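Local coordinates for protein alpha-2,3-sialyltransferase (Campylobacter jejuni, PDB 2P2V) that probably transfers sialic acid from a CMP-activated donor to galactose-terminated acceptors in alpha-2,3 linkage, here without the C-terminal part of the full-length membrane protein, at residues Y143-I148 and P201-S206. Residues are numbered along the deposited sequence; the frame is centred on the assembly and turned at random.
Sequences YFNKRI and PSNCHS. With CSF (cytidine-5'-monophosphate-3-fluoro-N-acetyl-neuraminic acid), chain O; EDO (1,2-ethanediol), chain K; EDO (1,2-ethanediol), chain C; EDO (1,2-ethanediol), chain N.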
loop_
_atom_site.group_PDB
_atom_site.type_symbol
_atom_site.label_atom_id
_atom_site.label_comp_id
_atom_site.label_asym_id
_atom_site.label_seq_id
_atom_site.Cartn_x
_atom_site.Cartn_y
_atom_site.Cartn_z
ATOM N N TYR A 143 16.035 -21.244 7.086
ATOM C CA TYR A 143 16.015 -22.506 7.815
ATOM C C TYR A 143 17.425 -23.010 8.147
ATOM O O TYR A 143 17.589 -23.901 9.005
ATOM C CB TYR A 143 15.299 -23.558 7.011
ATOM C CG TYR A 143 13.795 -23.291 6.951
ATOM C CD1 TYR A 143 12.936 -23.778 7.929
ATOM C CD2 TYR A 143 13.252 -22.495 5.927
ATOM C CE1 TYR A 143 11.565 -23.510 7.894
ATOM C CE2 TYR A 143 11.884 -22.265 5.851
ATOM C CZ TYR A 143 11.052 -22.755 6.794
ATOM O OH TYR A 143 9.724 -22.502 6.656
ATOM N N PHE A 144 18.422 -22.490 7.474
ATOM C CA PHE A 144 19.769 -23.090 7.640
ATOM C C PHE A 144 20.840 -22.058 7.915
ATOM O O PHE A 144 22.009 -22.451 8.080
ATOM C CB PHE A 144 20.181 -23.973 6.442
ATOM C CG PHE A 144 19.250 -25.151 6.193
ATOM C CD1 PHE A 144 19.327 -26.328 6.959
ATOM C CD2 PHE A 144 18.293 -25.090 5.200
ATOM C CE1 PHE A 144 18.468 -27.409 6.734
ATOM C CE2 PHE A 144 17.423 -26.146 4.982
ATOM C CZ PHE A 144 17.497 -27.313 5.744
ATOM N N ASN A 145 20.486 -20.764 7.914
ATOM C CA ASN A 145 21.446 -19.695 8.218
ATOM C C ASN A 145 22.617 -19.681 7.263
ATOM O O ASN A 145 23.756 -19.467 7.651
ATOM C CB ASN A 145 21.908 -19.844 9.684
ATOM C CG ASN A 145 22.686 -18.646 10.179
ATOM O OD1 ASN A 145 22.386 -17.485 9.849
ATOM N ND2 ASN A 145 23.713 -18.922 10.994
ATOM N N LYS A 146 22.337 -19.938 5.992
ATOM C CA LYS A 146 23.310 -19.832 4.921
ATOM C C LYS A 146 22.985 -18.638 4.034
ATOM O O LYS A 146 21.845 -18.506 3.589
ATOM C CB LYS A 146 23.299 -21.114 4.072
ATOM C CG LYS A 146 23.928 -22.341 4.786
ATOM C CD LYS A 146 24.385 -23.400 3.768
ATOM C CE LYS A 146 23.228 -24.072 3.089
ATOM N NZ LYS A 146 23.681 -25.063 2.012
ATOM N N ARG A 147 23.966 -17.789 3.762
ATOM C CA ARG A 147 23.749 -16.591 2.944
ATOM C C ARG A 147 24.799 -16.467 1.874
ATOM O O ARG A 147 25.975 -16.699 2.132
ATOM C CB ARG A 147 23.770 -15.323 3.823
ATOM C CG ARG A 147 23.563 -14.015 3.042
ATOM C CD ARG A 147 23.500 -12.837 4.053
ATOM N NE ARG A 147 22.562 -13.083 5.139
ATOM C CZ ARG A 147 22.473 -12.292 6.208
ATOM N NH1 ARG A 147 23.256 -11.223 6.284
ATOM N NH2 ARG A 147 21.623 -12.548 7.190
ATOM N N ILE A 148 24.401 -16.024 0.679
ATOM C CA ILE A 148 25.371 -15.825 -0.373
ATOM C C ILE A 148 26.181 -14.560 -0.104
ATOM O O ILE A 148 25.689 -13.602 0.542
ATOM C CB ILE A 148 24.699 -15.745 -1.750
ATOM C CG1 ILE A 148 23.769 -14.512 -1.843
ATOM C CG2 ILE A 148 23.964 -17.133 -2.086
ATOM C CD1 ILE A 148 23.147 -14.352 -3.284
ATOM N N PRO A 201 34.537 -12.701 7.457
ATOM C CA PRO A 201 33.132 -12.992 7.126
ATOM C C PRO A 201 32.370 -13.720 8.241
ATOM O O PRO A 201 32.987 -14.426 9.055
ATOM C CB PRO A 201 33.243 -13.890 5.884
ATOM C CG PRO A 201 34.576 -14.523 6.010
ATOM C CD PRO A 201 35.448 -13.432 6.563
ATOM N N SER A 202 31.046 -13.536 8.284
ATOM C CA SER A 202 30.202 -14.249 9.244
ATOM C C SER A 202 30.126 -15.738 8.888
ATOM O O SER A 202 30.437 -16.130 7.745
ATOM C CB SER A 202 28.783 -13.662 9.296
ATOM O OG SER A 202 28.783 -12.278 9.597
ATOM N N ASN A 203 29.700 -16.532 9.880
ATOM C CA ASN A 203 29.490 -17.981 9.782
ATOM C C ASN A 203 28.412 -18.378 8.783
ATOM O O ASN A 203 28.404 -19.499 8.287
ATOM C CB ASN A 203 29.161 -18.570 11.158
ATOM C CG ASN A 203 28.249 -17.663 11.989
ATOM O OD1 ASN A 203 27.007 -17.696 11.874
ATOM N ND2 ASN A 203 28.870 -16.838 12.842
ATOM N N CYS A 204 27.525 -17.447 8.456
ATOM C CA CYS A 204 26.481 -17.738 7.468
ATOM C C CYS A 204 27.046 -17.880 6.045
ATOM O O CYS A 204 26.393 -18.469 5.187
ATOM C CB CYS A 204 25.387 -16.668 7.543
ATOM S SG CYS A 204 25.893 -15.022 7.046
ATOM N N HIS A 205 28.246 -17.333 5.795
ATOM C CA HIS A 205 28.912 -17.407 4.489
ATOM C C HIS A 205 29.843 -18.607 4.375
ATOM O O HIS A 205 30.455 -19.002 5.358
ATOM C CB HIS A 205 29.704 -16.127 4.173
ATOM C CG HIS A 205 28.875 -14.881 4.185
ATOM N ND1 HIS A 205 27.884 -14.642 3.262
ATOM C CD2 HIS A 205 28.877 -13.813 5.017
ATOM C CE1 HIS A 205 27.316 -13.476 3.517
ATOM N NE2 HIS A 205 27.906 -12.949 4.574
ATOM N N SER A 206 29.976 -19.175 3.180
ATOM C CA SER A 206 30.899 -20.307 3.018
ATOM C C SER A 206 31.281 -20.467 1.574
ATOM O O SER A 206 30.493 -20.204 0.695
ATOM C CB SER A 206 30.324 -21.617 3.575
ATOM O OG SER A 206 29.377 -22.223 2.689
HETATM C C5A CSF O . 31.552 -8.760 5.287
HETATM C C4A CSF O . 31.945 -10.045 4.567
HETATM C C2A CSF O . 31.055 -9.100 2.357
HETATM O O6A CSF O . 30.833 -7.881 3.099
HETATM C C6A CSF O . 31.638 -7.604 4.274
HETATM C C3A CSF O . 31.075 -10.284 3.324
HETATM O O4A CSF O . 31.737 -11.145 5.442
HETATM N N5A CSF O . 32.546 -8.562 6.364
HETATM C C7A CSF O . 31.135 -6.289 4.859
HETATM C C8A CSF O . 31.200 -5.175 3.821
HETATM C C9A CSF O . 30.599 -3.858 4.353
HETATM O O9A CSF O . 30.766 -2.773 3.410
HETATM O O8A CSF O . 32.587 -5.028 3.383
HETATM O O7A CSF O . 29.804 -6.492 5.367
HETATM C C1A CSF O . 29.875 -9.358 1.431
HETATM O OBA CSF O . 29.806 -10.509 0.915
HETATM O OAA CSF O . 29.049 -8.427 1.226
HETATM O O1A CSF O . 32.209 -9.116 1.485
HETATM O O2A CSF O . 34.504 -8.860 2.373
HETATM N N1 CSF O . 35.896 -11.828 -1.399
HETATM C C2 CSF O . 36.411 -13.160 -1.391
HETATM N N3 CSF O . 37.545 -13.462 -0.691
HETATM C C4 CSF O . 38.198 -12.487 -0.020
HETATM C C5 CSF O . 37.712 -11.173 -0.019
HETATM C C6 CSF O . 36.552 -10.863 -0.724
HETATM C "C3'" CSF O . 32.676 -10.821 -1.119
HETATM C "C2'" CSF O . 33.381 -12.072 -1.605
HETATM C "C1'" CSF O . 34.681 -11.509 -2.180
HETATM O "O4'" CSF O . 34.540 -10.082 -2.354
HETATM C "C4'" CSF O . 33.232 -9.673 -1.953
HETATM P PA CSF O . 33.532 -8.169 1.448
HETATM O "O5'" CSF O . 34.103 -8.400 -0.057
HETATM C "C5'" CSF O . 33.272 -8.337 -1.215
HETATM O "O3'" CSF O . 31.275 -10.911 -1.353
HETATM O "O2'" CSF O . 32.597 -12.715 -2.646
HETATM N N4 CSF O . 39.341 -12.767 0.679
HETATM O O2 CSF O . 35.782 -14.064 -2.008
HETATM O O3A CSF O . 33.233 -6.700 1.542
HETATM C C10 CSF O . 32.122 -7.978 7.499
HETATM O O10 CSF O . 30.959 -7.585 7.673
HETATM C C11 CSF O . 33.179 -7.807 8.566
HETATM F F3A CSF O . 29.771 -10.516 3.701
HETATM C C1 EDO K . 26.811 -9.537 4.439
HETATM O O1 EDO K . 25.522 -10.089 4.164
HETATM C C2 EDO K . 26.999 -9.430 5.941
HETATM O O2 EDO K . 27.490 -10.706 6.372
HETATM C C1 EDO C . 15.517 -26.514 9.393
HETATM O O1 EDO C . 15.658 -25.265 10.094
HETATM C C2 EDO C . 16.594 -27.524 9.718
HETATM O O2 EDO C . 16.225 -27.987 11.001
HETATM C C1 EDO N . 24.937 -21.729 12.268
HETATM O O1 EDO N . 25.864 -21.387 11.227
HETATM C C2 EDO N . 25.391 -21.198 13.632
HETATM O O2 EDO N . 26.592 -20.413 13.544
HETATM O O HOH W 1 28.117 -18.148 1.119
#
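At the sugar end of the donor pocket, H205 and C204 of a type I turn (S202 to H205) lie against R147, in the loop that follows helix 131-144. The backbones meet in one nearly straight hydrogen bond, R147 N to C204 O at 2.9 Å; K146 CA adds a CH...O contact to the same oxygen. In the reverse sense, C204 CA comes within 3.2 Å of N145 O, where the chain leaves the helix with positive phi. With SG set between its backbone N and carbonyl carbon (chi1 66°), C204 lays its sulfur 3.9 Å from R147 CB and on one face of both the guanidinium and the H205 ring, offset toward the rim of each. Those two planes stand nearly perpendicular, 87° apart. The R147 side chain runs past H205 CE1, bends at chi3, and carries NE to a salt bridge with E141.

H205 ND1 donates to R147 O at 3.0 Å, a bent bond whose acceptor lies 30° out of the ring plane. A water donates to the same oxygen and accepts from the backbone N of S206, the N-cap residue of helix 207-221. Held through ND1, the ring presents NE2 to the ligand side, 3.2 Å from F3A of the bound CMP-3-fluoro-sialic acid and 2.9 Å from O2 of an ethanediol (chain K), with which it is hydrogen-bonded. Donation from ND1 to a backbone carbonyl thus probably helps to restrict the ring's rotation and to set NE2 beside the donor sugar, consistent with R147 O acting as a second-shell partner behind H205.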